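Beta-lactamase (Chitinophaga pinensis, PDB 6N36) probably hydrolyses the amide bond of the beta-lactam ring in antibiotics, using a pair of bound zinc ions as metallo-beta-lactamases of subclass B3 do. Local coordinates at residues Tyr20-Ile25 against Lys63-Thr68; Ala213-Lys218 against Asp255-Trp260; Gly57-Ile62 against Lys96-Ala101. All blocks are in the same frame, centred on the assembly; numbering follows the deposited sequence. Where two conformers were deposited one is given.

Interaction 1 of 3, residues Tyr20-Ile25 against Lys63-Thr68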
ATOM      1  N   TYR A  20       5.693   7.903  14.195  1.00 27.42           N
ATOM      2  CA  TYR A  20       4.493   8.738  14.073  1.00 26.62           C
ATOM      3  C   TYR A  20       3.431   8.146  15.002  1.00 25.60           C
ATOM      4  O   TYR A  20       3.277   6.912  14.975  1.00 25.25           O
ATOM      5  CB  TYR A  20       4.083   8.812  12.601  1.00 26.92           C
ATOM      6  CG  TYR A  20       3.049   9.873  12.363  1.00 28.06           C
ATOM      7  CD1 TYR A  20       3.420  11.202  12.266  1.00 30.71           C
ATOM      8  CD2 TYR A  20       1.700   9.579  12.296  1.00 26.57           C
ATOM      9  CE1 TYR A  20       2.481  12.199  12.086  1.00 33.13           C
ATOM     10  CE2 TYR A  20       0.743  10.558  12.106  1.00 30.02           C
ATOM     11  CZ  TYR A  20       1.135  11.883  11.994  1.00 32.36           C
ATOM     12  OH  TYR A  20       0.250  12.909  11.863  1.00 37.03           O
ATOM     13  N   GLN A  21       2.669   9.006  15.669  1.00 26.39           N
ATOM     14  CA  GLN A  21       1.598   8.624  16.621  0.60 26.71           C
ATOM     15  C   GLN A  21       0.506   7.904  15.832  1.00 24.23           C
ATOM     16  O   GLN A  21      -0.092   8.501  14.957  1.00 23.44           O
ATOM     17  CB  GLN A  21       1.049   9.897  17.287  0.60 30.06           C
ATOM     18  CG  GLN A  21       0.020   9.651  18.378  0.60 32.57           C
ATOM     19  CD  GLN A  21      -0.397  10.864  19.194  0.60 35.91           C
ATOM     20  OE1 GLN A  21      -1.516  10.935  19.688  0.60 40.25           O
ATOM     21  NE2 GLN A  21       0.473  11.853  19.330  0.60 38.74           N
ATOM     22  N   PRO A  22       0.178   6.640  16.134  1.00 22.40           N
ATOM     23  CA  PRO A  22      -0.906   5.997  15.400  1.00 21.61           C
ATOM     24  C   PRO A  22      -2.242   6.653  15.759  1.00 22.37           C
ATOM     25  O   PRO A  22      -2.440   7.247  16.815  1.00 22.88           O
ATOM     26  CB  PRO A  22      -0.858   4.547  15.870  1.00 21.58           C
ATOM     27  CG  PRO A  22      -0.245   4.630  17.234  1.00 22.49           C
ATOM     28  CD  PRO A  22       0.760   5.761  17.145  1.00 22.91           C
ATOM     29  N   PHE A  23      -3.208   6.482  14.852  1.00 21.88           N
ATOM     30  CA  PHE A  23      -4.497   7.136  15.037  1.00 21.88           C
ATOM     31  C   PHE A  23      -5.586   6.437  14.245  1.00 22.25           C
ATOM     32  O   PHE A  23      -5.307   5.786  13.240  1.00 21.69           O
ATOM     33  CB  PHE A  23      -4.393   8.610  14.657  1.00 22.87           C
ATOM     34  CG  PHE A  23      -4.177   8.932  13.199  1.00 22.26           C
ATOM     35  CD1 PHE A  23      -2.916   8.881  12.614  1.00 22.55           C
ATOM     36  CD2 PHE A  23      -5.260   9.187  12.373  1.00 24.19           C
ATOM     37  CE1 PHE A  23      -2.748   9.192  11.269  1.00 21.78           C
ATOM     38  CE2 PHE A  23      -5.088   9.529  11.038  1.00 23.98           C
ATOM     39  CZ  PHE A  23      -3.835   9.466  10.466  1.00 22.28           C
ATOM     40  N   ARG A  24      -6.808   6.661  14.696  1.00 21.71           N
ATOM     41  CA  ARG A  24      -8.012   6.170  14.018  1.00 20.69           C
ATOM     42  C   ARG A  24      -8.334   7.113  12.860  1.00 22.45           C
ATOM     43  O   ARG A  24      -8.465   8.364  13.036  1.00 23.80           O
ATOM     44  CB  ARG A  24      -9.166   6.189  15.015  1.00 22.15           C
ATOM     45  CG  ARG A  24     -10.447   5.603  14.474  1.00 22.77           C
ATOM     46  CD  ARG A  24     -11.497   5.779  15.579  1.00 25.13           C
ATOM     47  NE  ARG A  24     -12.791   5.308  15.155  1.00 28.49           N
ATOM     48  CZ  ARG A  24     -13.939   5.773  15.616  1.00 29.00           C
ATOM     49  NH1 ARG A  24     -13.972   6.856  16.374  1.00 29.95           N
ATOM     50  NH2 ARG A  24     -15.058   5.251  15.147  1.00 31.16           N
ATOM     51  N   ILE A  25      -8.367   6.549  11.653  1.00 21.11           N
ATOM     52  CA  ILE A  25      -8.700   7.353  10.450  1.00 21.74           C
ATOM     53  C   ILE A  25     -10.213   7.529  10.380  1.00 23.79           C
ATOM     54  O   ILE A  25     -10.692   8.683  10.277  1.00 24.83           O
ATOM     55  CB  ILE A  25      -8.117   6.651   9.205  1.00 21.66           C
ATOM     56  CG1 ILE A  25      -6.588   6.572   9.263  1.00 20.68           C
ATOM     57  CG2 ILE A  25      -8.632   7.363   7.957  1.00 23.04           C
ATOM     58  CD1 ILE A  25      -5.992   5.577   8.285  1.00 20.12           C
ATOM     59  N   LYS A  63       3.993  -3.557  15.888  1.00 23.79           N
ATOM     60  CA  LYS A  63       3.570  -4.195  17.180  1.00 24.66           C
ATOM     61  C   LYS A  63       3.325  -3.093  18.226  1.00 25.38           C
ATOM     62  O   LYS A  63       2.266  -3.100  18.951  1.00 24.39           O
ATOM     63  CB  LYS A  63       4.601  -5.274  17.548  1.00 27.99           C
ATOM     64  CG  LYS A  63       4.259  -6.073  18.792  1.00 32.06           C
ATOM     65  CD  LYS A  63       5.333  -7.122  19.090  1.00 37.70           C
ATOM     66  CE  LYS A  63       4.960  -7.997  20.270  1.00 43.04           C
ATOM     67  NZ  LYS A  63       3.891  -7.384  21.090  1.00 47.03           N
ATOM     68  N   ALA A  64       4.242  -2.132  18.358  1.00 23.72           N
ATOM     69  CA  ALA A  64       4.157  -1.049  19.355  1.00 25.24           C
ATOM     70  C   ALA A  64       2.970  -0.150  19.075  1.00 23.64           C
ATOM     71  O   ALA A  64       2.298   0.304  20.036  1.00 24.54           O
ATOM     72  CB  ALA A  64       5.437  -0.245  19.383  1.00 26.39           C
ATOM     73  N   HIS A  65       2.738   0.187  17.789  1.00 22.64           N
ATOM     74  CA  HIS A  65       1.637   1.105  17.450  1.00 22.33           C
ATOM     75  C   HIS A  65       0.321   0.413  17.773  1.00 22.11           C
ATOM     76  O   HIS A  65      -0.611   1.075  18.230  1.00 21.06           O
ATOM     77  CB  HIS A  65       1.742   1.486  15.987  1.00 21.18           C
ATOM     78  CG  HIS A  65       2.797   2.485  15.721  1.00 21.76           C
ATOM     79  ND1 HIS A  65       3.161   2.843  14.430  1.00 20.78           N
ATOM     80  CD2 HIS A  65       3.603   3.172  16.543  1.00 22.95           C
ATOM     81  CE1 HIS A  65       4.117   3.745  14.497  1.00 23.31           C
ATOM     82  NE2 HIS A  65       4.399   3.979  15.766  1.00 24.18           N
ATOM     83  N   MET A  66       0.241  -0.874  17.467  1.00 22.09           N
ATOM     84  CA  MET A  66      -1.002  -1.634  17.750  1.00 22.75           C
ATOM     85  C   MET A  66      -1.256  -1.665  19.263  1.00 23.14           C
ATOM     86  O   MET A  66      -2.412  -1.406  19.667  1.00 22.66           O
ATOM     87  CB  MET A  66      -0.911  -3.014  17.142  1.00 21.93           C
ATOM     88  CG  MET A  66      -1.130  -2.966  15.658  1.00 22.07           C
ATOM     89  SD  MET A  66      -1.068  -4.582  14.870  1.00 21.07           S
ATOM     90  CE  MET A  66      -2.606  -5.240  15.540  1.00 21.93           C
ATOM     91  N   LYS A  67      -0.208  -1.842  20.065  1.00 24.88           N
ATOM     92  CA  LYS A  67      -0.348  -1.860  21.538  1.00 25.91           C
ATOM     93  C   LYS A  67      -0.889  -0.490  21.969  1.00 25.32           C
ATOM     94  O   LYS A  67      -1.834  -0.422  22.813  1.00 24.59           O
ATOM     95  CB  LYS A  67       0.998  -2.185  22.189  1.00 28.99           C
ATOM     96  CG  LYS A  67       0.968  -2.222  23.710  1.00 31.79           C
ATOM     97  CD  LYS A  67       2.347  -2.328  24.362  1.00 38.35           C
ATOM     98  CE  LYS A  67       2.351  -1.767  25.774  1.00 42.63           C
ATOM     99  NZ  LYS A  67       3.710  -1.585  26.358  1.00 48.16           N
ATOM    100  N   THR A  68      -0.301   0.617  21.478  1.00 24.39           N
ATOM    101  CA  THR A  68      -0.766   1.985  21.817  1.00 24.27           C
ATOM    102  C   THR A  68      -2.276   2.131  21.576  1.00 23.55           C
ATOM    103  O   THR A  68      -2.941   2.791  22.383  1.00 25.39           O
ATOM    104  CB  THR A  68      -0.001   3.065  21.041  1.00 24.89           C
ATOM    105  OG1 THR A  68       1.340   2.970  21.528  1.00 25.70           O
ATOM    106  CG2 THR A  68      -0.606   4.437  21.187  1.00 25.41           C
TER
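His65, on helix 58-69, packs its side chain against Pro22 in the loop leading into strand 23-26. Its CB rests on the proline, with His65 CB 3.9 Å from Pro22 CG and 4.0 Å from Pro22 CB. CG is next, at 4.0 Å from Pro22 CG. Beyond it His65 CD2 lies 3.9 Å from Pro22 CD, and the methylene stands over one face of the imidazole, toward its rim, 4.2 Å from the ring centroid and 24° off the normal: a CH-pi contact. Proline suits the place because its CD, next to the ring nitrogen, is somewhat electron-poor and its shape is rigid.

At the tip, Tyr20 O lies obliquely to the ring, 3.2 Å from His65 NE2 and 3.3 Å from His65 CE1; the N-H is not directed at this oxygen, so no hydrogen bond forms. The imidazole is held instead through both nitrogens, NE2 by Asp19 OD1 and ND1 by Ile32 O, an arrangement that fixes its rotation and would probably favour the doubly protonated form. A chi1 of -77°, with CG beside the backbone N, turns one face of the ring to Pro22 CD. Thr68, one turn further on, completes the contact through its methyl, Thr68 CG2 lying 4.0 Å from Pro22 CG.

The loop is tied down on its other flank as well, since Tyr20 OH bonds to His236 ND1. Thus helix 58-69, whose Met66 touches Leu41 of strand 40-42, is joined to the approach to 23-26, an outermost strand of the seven-stranded sheet.

Interaction 2 of 3, residues Ala213-Lys218 against Asp255-Trp260; sequences AMKALK and DVLDEW
The backbones draw nearest where Lys215, toward the end of helix 203-215, faces Leu257 in the C-terminal helix 250-268, their CA atoms 7.2 Å apart. This is helix-to-helix packing in an outer layer of the alpha-beta/beta-alpha sandwich of metallo-beta-lactamases, with the five-stranded sheet beneath helix 203-215.

Leu257 supplies the apolar part. Its CB is directed at the opposite helix, and both methyls reach Met214 CB, Leu257 CD1 at 3.9 Å and Leu257 CD2 at 4.1 Å. Met214 itself leads inward to His157 and to Ser166 of strand 165-172.

Lys215 has a double role. Its aliphatic length runs past Leu257 in the opposite direction, Lys215 CD meeting Leu257 CD1 at 3.9 Å. With CG anti to the backbone N (chi1 -158°), bends further along bring its ammonium to the acidic side of the other helix. There Asp254 OD1 is its stronger partner. A second salt bridge, Lys215 NZ to Asp258 OD1 at 3.3 Å, is less certain because Asp258 has two conformers, and Lys215 CE lies still closer to that Asp258 OD1, at 3.0 Å; two carboxylates may thus share one charge.

Helix 250-268 also binds the carbonyls of Met214, Lys215 and Leu217: Tyr253 OH bonds to Met214 O, and Arg250 to Lys215 O and Leu217 O. A branched aliphatic tip suits the buried position of Leu257, because it can touch both side chain and backbone of a neighbouring helix: Leu257 CD1 presses on main chain too, 3.7 Å from Lys215 N.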
ATOM      1  N   ALA A 213      -8.076   4.042 -15.151  1.00 21.69           N
ATOM      2  CA  ALA A 213      -8.839   3.199 -14.220  1.00 22.68           C
ATOM      3  C   ALA A 213      -8.959   3.910 -12.861  1.00 21.57           C
ATOM      4  O   ALA A 213     -10.050   3.971 -12.281  1.00 23.05           O
ATOM      5  CB  ALA A 213      -8.191   1.865 -14.085  1.00 22.45           C
ATOM      6  N   MET A 214      -7.872   4.494 -12.367  1.00 21.11           N
ATOM      7  CA  MET A 214      -7.898   5.164 -11.063  1.00 21.48           C
ATOM      8  C   MET A 214      -8.740   6.446 -11.145  1.00 22.83           C
ATOM      9  O   MET A 214      -9.394   6.752 -10.152  1.00 23.08           O
ATOM     10  CB  MET A 214      -6.454   5.423 -10.600  1.00 20.42           C
ATOM     11  CG  MET A 214      -5.760   4.111 -10.300  1.00 19.78           C
ATOM     12  SD  MET A 214      -4.141   4.396  -9.515  1.00 20.45           S
ATOM     13  CE  MET A 214      -4.704   4.836  -7.863  1.00 21.31           C
ATOM     14  N   LYS A 215      -8.758   7.132 -12.279  1.00 23.98           N
ATOM     15  CA  LYS A 215      -9.588   8.358 -12.377  1.00 27.65           C
ATOM     16  C   LYS A 215     -11.063   7.974 -12.231  1.00 27.06           C
ATOM     17  O   LYS A 215     -11.894   8.782 -11.724  1.00 29.22           O
ATOM     18  CB  LYS A 215      -9.352   9.019 -13.728  1.00 31.18           C
ATOM     19  CG  LYS A 215      -9.718  10.498 -13.720  1.00 38.87           C
ATOM     20  CD  LYS A 215      -8.645  11.258 -12.938  1.00 44.14           C
ATOM     21  CE  LYS A 215      -8.209  12.543 -13.611  1.00 46.53           C
ATOM     22  NZ  LYS A 215      -9.141  13.640 -13.286  1.00 46.34           N
ATOM     23  N   ALA A 216     -11.424   6.785 -12.694  1.00 26.20           N
ATOM     24  CA  ALA A 216     -12.826   6.338 -12.756  1.00 27.49           C
ATOM     25  C   ALA A 216     -13.374   5.868 -11.402  1.00 26.89           C
ATOM     26  O   ALA A 216     -14.597   5.681 -11.296  1.00 29.66           O
ATOM     27  CB  ALA A 216     -12.988   5.275 -13.818  1.00 28.17           C
ATOM     28  N   LEU A 217     -12.529   5.693 -10.393  1.00 24.81           N
ATOM     29  CA  LEU A 217     -12.981   5.174  -9.090  1.00 25.77           C
ATOM     30  C   LEU A 217     -13.794   6.227  -8.353  1.00 27.20           C
ATOM     31  O   LEU A 217     -13.560   7.413  -8.534  1.00 29.47           O
ATOM     32  CB  LEU A 217     -11.748   4.793  -8.279  1.00 25.20           C
ATOM     33  CG  LEU A 217     -10.970   3.606  -8.824  1.00 24.71           C
ATOM     34  CD1 LEU A 217      -9.781   3.367  -7.908  1.00 25.26           C
ATOM     35  CD2 LEU A 217     -11.854   2.380  -8.927  1.00 27.92           C
ATOM     36  N   LYS A 218     -14.744   5.767  -7.560  1.00 28.48           N
ATOM     37  CA  LYS A 218     -15.641   6.596  -6.724  0.60 30.72           C
ATOM     38  C   LYS A 218     -15.452   6.197  -5.259  1.00 28.92           C
ATOM     39  O   LYS A 218     -15.516   4.968  -4.992  1.00 30.47           O
ATOM     40  CB  LYS A 218     -17.089   6.297  -7.111  0.60 33.46           C
ATOM     41  CG  LYS A 218     -17.569   6.968  -8.387  0.60 36.71           C
ATOM     42  CD  LYS A 218     -18.991   6.628  -8.707  0.60 39.53           C
ATOM     43  CE  LYS A 218     -19.867   6.585  -7.478  0.60 41.60           C
ATOM     44  NZ  LYS A 218     -21.292   6.783  -7.820  0.60 45.96           N
ATOM     45  N   ASP A 255      -5.676  15.834  -8.931  1.00 26.99           N
ATOM     46  CA  ASP A 255      -4.452  16.611  -9.218  1.00 29.68           C
ATOM     47  C   ASP A 255      -3.242  15.665  -9.281  1.00 26.55           C
ATOM     48  O   ASP A 255      -2.440  15.813 -10.212  1.00 27.06           O
ATOM     49  CB  ASP A 255      -4.252  17.714  -8.184  1.00 31.69           C
ATOM     50  CG  ASP A 255      -5.227  18.872  -8.381  1.00 37.23           C
ATOM     51  OD1 ASP A 255      -6.002  18.856  -9.388  1.00 40.42           O
ATOM     52  OD2 ASP A 255      -5.274  19.721  -7.510  1.00 43.30           O
ATOM     53  N   VAL A 256      -3.101  14.705  -8.373  1.00 25.34           N
ATOM     54  CA  VAL A 256      -1.936  13.764  -8.379  0.60 24.97           C
ATOM     55  C   VAL A 256      -2.007  12.888  -9.637  1.00 23.94           C
ATOM     56  O   VAL A 256      -1.002  12.683 -10.321  1.00 24.35           O
ATOM     57  CB  VAL A 256      -1.913  12.900  -7.098  0.60 25.52           C
ATOM     58  CG1 VAL A 256      -0.955  11.722  -7.228  0.60 25.53           C
ATOM     59  CG2 VAL A 256      -1.572  13.731  -5.879  0.60 27.27           C
ATOM     60  N   LEU A 257      -3.185  12.389  -9.991  1.00 23.11           N
ATOM     61  CA  LEU A 257      -3.291  11.533 -11.196  1.00 23.65           C
ATOM     62  C   LEU A 257      -3.017  12.356 -12.455  1.00 24.10           C
ATOM     63  O   LEU A 257      -2.364  11.868 -13.373  1.00 24.80           O
ATOM     64  CB  LEU A 257      -4.672  10.891 -11.253  1.00 23.81           C
ATOM     65  CG  LEU A 257      -4.982   9.836 -10.194  1.00 24.94           C
ATOM     66  CD1 LEU A 257      -6.374   9.287 -10.389  1.00 26.01           C
ATOM     67  CD2 LEU A 257      -3.976   8.704 -10.193  1.00 25.15           C
ATOM     68  N   ASP A 258      -3.518  13.570 -12.527  1.00 25.34           N
ATOM     69  CA  ASP A 258      -3.277  14.457 -13.696  0.60 26.75           C
ATOM     70  C   ASP A 258      -1.765  14.722 -13.819  1.00 26.34           C
ATOM     71  O   ASP A 258      -1.248  14.699 -14.971  1.00 26.25           O
ATOM     72  CB  ASP A 258      -4.123  15.731 -13.573  0.60 29.49           C
ATOM     73  CG  ASP A 258      -5.624  15.525 -13.771  0.60 32.55           C
ATOM     74  OD1 ASP A 258      -6.027  14.440 -14.204  0.60 33.95           O
ATOM     75  OD2 ASP A 258      -6.393  16.483 -13.524  0.60 34.80           O
ATOM     76  N   GLU A 259      -1.066  14.958 -12.701  1.00 25.87           N
ATOM     77  CA  GLU A 259       0.406  15.183 -12.734  0.60 27.34           C
ATOM     78  C   GLU A 259       1.071  13.931 -13.321  1.00 24.95           C
ATOM     79  O   GLU A 259       1.939  14.071 -14.217  1.00 24.58           O
ATOM     80  CB  GLU A 259       0.972  15.546 -11.364  0.60 29.50           C
ATOM     81  CG  GLU A 259       0.557  16.929 -10.866  0.60 34.39           C
ATOM     82  CD  GLU A 259       0.729  17.205  -9.377  0.60 38.34           C
ATOM     83  OE1 GLU A 259       1.534  16.501  -8.727  0.60 40.55           O
ATOM     84  OE2 GLU A 259       0.070  18.163  -8.873  0.60 44.54           O
ATOM     85  N   TRP A 260       0.701  12.747 -12.838  1.00 22.89           N
ATOM     86  CA  TRP A 260       1.327  11.537 -13.403  1.00 22.34           C
ATOM     87  C   TRP A 260       0.922  11.313 -14.871  1.00 21.63           C
ATOM     88  O   TRP A 260       1.747  10.799 -15.644  1.00 20.38           O
ATOM     89  CB  TRP A 260       1.138  10.320 -12.508  1.00 21.39           C
ATOM     90  CG  TRP A 260       2.027  10.409 -11.308  1.00 20.72           C
ATOM     91  CD1 TRP A 260       1.611  10.676 -10.045  1.00 21.74           C
ATOM     92  CD2 TRP A 260       3.463  10.339 -11.274  1.00 21.91           C
ATOM     93  NE1 TRP A 260       2.699  10.765  -9.210  1.00 22.77           N
ATOM     94  CE2 TRP A 260       3.844  10.578  -9.938  1.00 21.64           C
ATOM     95  CE3 TRP A 260       4.464  10.123 -12.234  1.00 22.91           C
ATOM     96  CZ2 TRP A 260       5.191  10.591  -9.538  1.00 23.41           C
ATOM     97  CZ3 TRP A 260       5.793  10.165 -11.830  1.00 23.39           C
ATOM     98  CH2 TRP A 260       6.143  10.406 -10.503  1.00 22.54           C
TER

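Interaction 3 of 3, residues Gly57-Ile62 against Lys96-Ala101; sequences GSDTLI and KQQTHA
Asp59 and Gln98 meet in a single side-chain hydrogen bond that spans the gap between helices 58-69 and 92-99. Gln98 NE2 gives its hydrogen to Asp59 OD2 over 2.8 Å, with an N-H...O angle of 151°. The acceptor lies nearly in the amide plane, whereas the donor reaches the carboxylate on its anti side, 29° out of plane. The carboxylate and amide planes are themselves steeply inclined to each other. The backbones stay well apart, at 9.1 Å between Asp59 CA and Gln98 CA. Glutamine suits this place because its long, extended chain can cover that distance; the short aspartate, its CG between the backbone N and the carbonyl carbon (chi1 55°), need only offer an oxygen. Near the start of a helix its negative charge is probably favourable too.

Local hydrogen bonds shape the helix ends. Thr99 OG1 accepts from Ala101 N at 3.1 Å, making an ST turn, and also bonds to Val95 O, while His100 leaves the helix with positive phi. At the other helix, Ser58 OG is bonded to Gly54 N and Val55 O.

The same two side chains also make van der Waals contacts: Asp59 touches Ala94 and Val95, and Gln98 touches Phe73. Beneath this partly exposed link, Lys96 and Ala101 contact Leu79 of strand 76-80, so helix 92-99 rests on the seven-stranded sheet with helix 58-69 as its neighbour.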
ATOM      1  N   GLY A  57      12.626  -4.291   9.894  1.00 26.99           N
ATOM      2  CA  GLY A  57      12.644  -3.741  11.257  1.00 28.84           C
ATOM      3  C   GLY A  57      11.327  -3.092  11.623  1.00 29.14           C
ATOM      4  O   GLY A  57      11.072  -2.905  12.836  1.00 29.86           O
ATOM      5  N   SER A  58      10.455  -2.793  10.646  1.00 25.32           N
ATOM      6  CA  SER A  58       9.214  -2.054  10.956  1.00 24.35           C
ATOM      7  C   SER A  58       8.168  -2.949  11.662  1.00 24.14           C
ATOM      8  O   SER A  58       7.207  -2.390  12.211  1.00 23.74           O
ATOM      9  CB  SER A  58       8.694  -1.386   9.709  1.00 23.44           C
ATOM     10  OG  SER A  58       8.349  -2.363   8.721  1.00 22.42           O
ATOM     11  N   ASP A  59       8.364  -4.260  11.726  1.00 24.92           N
ATOM     12  CA  ASP A  59       7.498  -5.166  12.544  1.00 26.85           C
ATOM     13  C   ASP A  59       7.498  -4.686  13.995  1.00 26.82           C
ATOM     14  O   ASP A  59       6.413  -4.740  14.665  1.00 25.51           O
ATOM     15  CB  ASP A  59       7.911  -6.623  12.358  1.00 27.28           C
ATOM     16  CG  ASP A  59       9.386  -6.902  12.646  1.00 32.13           C
ATOM     17  OD1 ASP A  59      10.248  -6.269  12.008  1.00 31.38           O
ATOM     18  OD2 ASP A  59       9.669  -7.811  13.485  1.00 32.77           O
ATOM     19  N   THR A  60       8.629  -4.218  14.513  1.00 26.49           N
ATOM     20  CA  THR A  60       8.699  -3.711  15.894  1.00 28.88           C
ATOM     21  C   THR A  60       7.744  -2.527  16.074  1.00 27.34           C
ATOM     22  O   THR A  60       7.015  -2.479  17.131  1.00 26.15           O
ATOM     23  CB  THR A  60      10.138  -3.317  16.255  1.00 31.01           C
ATOM     24  OG1 THR A  60      10.880  -4.536  16.157  1.00 35.38           O
ATOM     25  CG2 THR A  60      10.239  -2.744  17.647  1.00 33.71           C
ATOM     26  N   LEU A  61       7.749  -1.565  15.135  1.00 25.63           N
ATOM     27  CA  LEU A  61       6.911  -0.344  15.197  0.60 25.82           C
ATOM     28  C   LEU A  61       5.443  -0.711  15.035  1.00 23.71           C
ATOM     29  O   LEU A  61       4.602  -0.111  15.731  1.00 23.98           O
ATOM     30  CB  LEU A  61       7.326   0.658  14.113  0.60 26.62           C
ATOM     31  CG  LEU A  61       8.261   1.794  14.543  0.60 30.72           C
ATOM     32  CD1 LEU A  61       7.831   3.085  13.855  0.60 30.83           C
ATOM     33  CD2 LEU A  61       8.309   1.995  16.045  0.60 32.52           C
ATOM     34  N   ILE A  62       5.161  -1.649  14.157  1.00 22.66           N
ATOM     35  CA  ILE A  62       3.755  -2.105  13.934  1.00 21.92           C
ATOM     36  C   ILE A  62       3.222  -2.695  15.247  1.00 21.60           C
ATOM     37  O   ILE A  62       2.127  -2.276  15.672  1.00 20.78           O
ATOM     38  CB  ILE A  62       3.676  -3.125  12.797  1.00 20.93           C
ATOM     39  CG1 ILE A  62       3.966  -2.422  11.471  1.00 21.47           C
ATOM     40  CG2 ILE A  62       2.330  -3.865  12.739  1.00 22.42           C
ATOM     41  CD1 ILE A  62       4.299  -3.386  10.355  1.00 22.98           C
ATOM     42  N   LYS A  96       4.661 -12.189   9.056  1.00 24.18           N
ATOM     43  CA  LYS A  96       3.991 -13.490   8.777  1.00 25.58           C
ATOM     44  C   LYS A  96       4.534 -14.581   9.713  1.00 27.17           C
ATOM     45  O   LYS A  96       3.716 -15.329  10.280  1.00 27.87           O
ATOM     46  CB  LYS A  96       4.228 -13.921   7.338  1.00 27.08           C
ATOM     47  CG  LYS A  96       3.469 -15.175   6.932  1.00 29.03           C
ATOM     48  CD  LYS A  96       3.587 -15.528   5.464  1.00 30.79           C
ATOM     49  CE  LYS A  96       3.027 -16.911   5.175  1.00 35.86           C
ATOM     50  NZ  LYS A  96       3.289 -17.331   3.784  1.00 37.96           N
ATOM     51  N   GLN A  97       5.835 -14.569   9.948  1.00 27.43           N
ATOM     52  CA  GLN A  97       6.468 -15.554  10.865  1.00 30.92           C
ATOM     53  C   GLN A  97       5.899 -15.377  12.276  1.00 30.79           C
ATOM     54  O   GLN A  97       5.655 -16.419  12.945  1.00 31.64           O
ATOM     55  CB  GLN A  97       7.981 -15.392  10.900  1.00 32.22           C
ATOM     56  CG  GLN A  97       8.609 -16.494  11.738  1.00 36.47           C
ATOM     57  CD  GLN A  97      10.069 -16.259  11.978  1.00 42.85           C
ATOM     58  OE1 GLN A  97      10.623 -15.213  11.620  1.00 50.27           O
ATOM     59  NE2 GLN A  97      10.692 -17.244  12.607  1.00 47.35           N
ATOM     60  N   GLN A  98       5.720 -14.136  12.732  1.00 28.84           N
ATOM     61  CA  GLN A  98       5.321 -13.828  14.124  1.00 29.10           C
ATOM     62  C   GLN A  98       3.838 -14.035  14.345  1.00 28.86           C
ATOM     63  O   GLN A  98       3.492 -14.191  15.551  1.00 31.08           O
ATOM     64  CB  GLN A  98       5.752 -12.411  14.499  1.00 28.36           C
ATOM     65  CG  GLN A  98       7.245 -12.292  14.593  1.00 30.38           C
ATOM     66  CD  GLN A  98       7.653 -10.863  14.843  1.00 32.59           C
ATOM     67  OE1 GLN A  98       7.126 -10.211  15.738  1.00 35.18           O
ATOM     68  NE2 GLN A  98       8.619 -10.382  14.058  1.00 34.54           N
ATOM     69  N   THR A  99       2.981 -13.918  13.317  1.00 27.80           N
ATOM     70  CA  THR A  99       1.509 -13.879  13.466  1.00 27.18           C
ATOM     71  C   THR A  99       0.870 -15.129  12.860  1.00 27.70           C
ATOM     72  O   THR A  99      -0.240 -15.398  13.227  1.00 29.45           O
ATOM     73  CB  THR A  99       0.888 -12.639  12.800  1.00 26.28           C
ATOM     74  OG1 THR A  99       1.204 -12.736  11.413  1.00 26.23           O
ATOM     75  CG2 THR A  99       1.387 -11.314  13.338  1.00 26.81           C
ATOM     76  N   HIS A 100       1.522 -15.811  11.924  1.00 30.52           N
ATOM     77  CA  HIS A 100       0.915 -16.859  11.071  1.00 31.72           C
ATOM     78  C   HIS A 100      -0.315 -16.313  10.333  1.00 30.00           C
ATOM     79  O   HIS A 100      -1.183 -17.063   9.900  1.00 31.04           O
ATOM     80  CB  HIS A 100       0.721 -18.141  11.931  1.00 37.56           C
ATOM     81  CG  HIS A 100       1.993 -18.926  12.055  1.00 42.71           C
ATOM     82  ND1 HIS A 100       2.028 -20.226  12.517  1.00 49.57           N
ATOM     83  CD2 HIS A 100       3.287 -18.596  11.768  1.00 43.91           C
ATOM     84  CE1 HIS A 100       3.276 -20.660  12.516  1.00 49.76           C
ATOM     85  NE2 HIS A 100       4.071 -19.677  12.063  1.00 51.05           N
ATOM     86  N   ALA A 101      -0.326 -15.024  10.002  1.00 25.59           N
ATOM     87  CA  ALA A 101      -1.361 -14.458   9.119  1.00 24.92           C
ATOM     88  C   ALA A 101      -1.203 -14.997   7.696  1.00 26.52           C
ATOM     89  O   ALA A 101      -0.076 -15.475   7.334  1.00 27.24           O
ATOM     90  CB  ALA A 101      -1.256 -12.955   9.164  1.00 24.03           C
TER

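Overall arrangement
Interactions 1 and 3 share helix 58-69, interaction 3 using its first part and interaction 1 its later part; their centres are 14 Å apart. Along the chain their segments alternate: 20-25, 57-62, 63-68, 96-101. The helix is thereby tied to helix 92-99 near its start and to the entry of an outer strand of the seven-stranded sheet further on. Interaction 2 opens only after both have closed, with centres 29 Å from interaction 1 and 32 Å from interaction 3, and it joins helices 203-215 and 250-268 beside the five-stranded sheet. Interactions 2 and 3 lie on opposite sides of the chain's centre, so both outer helical layers of the sandwich are represented, consistent with a scaffold that carries the dizinc site.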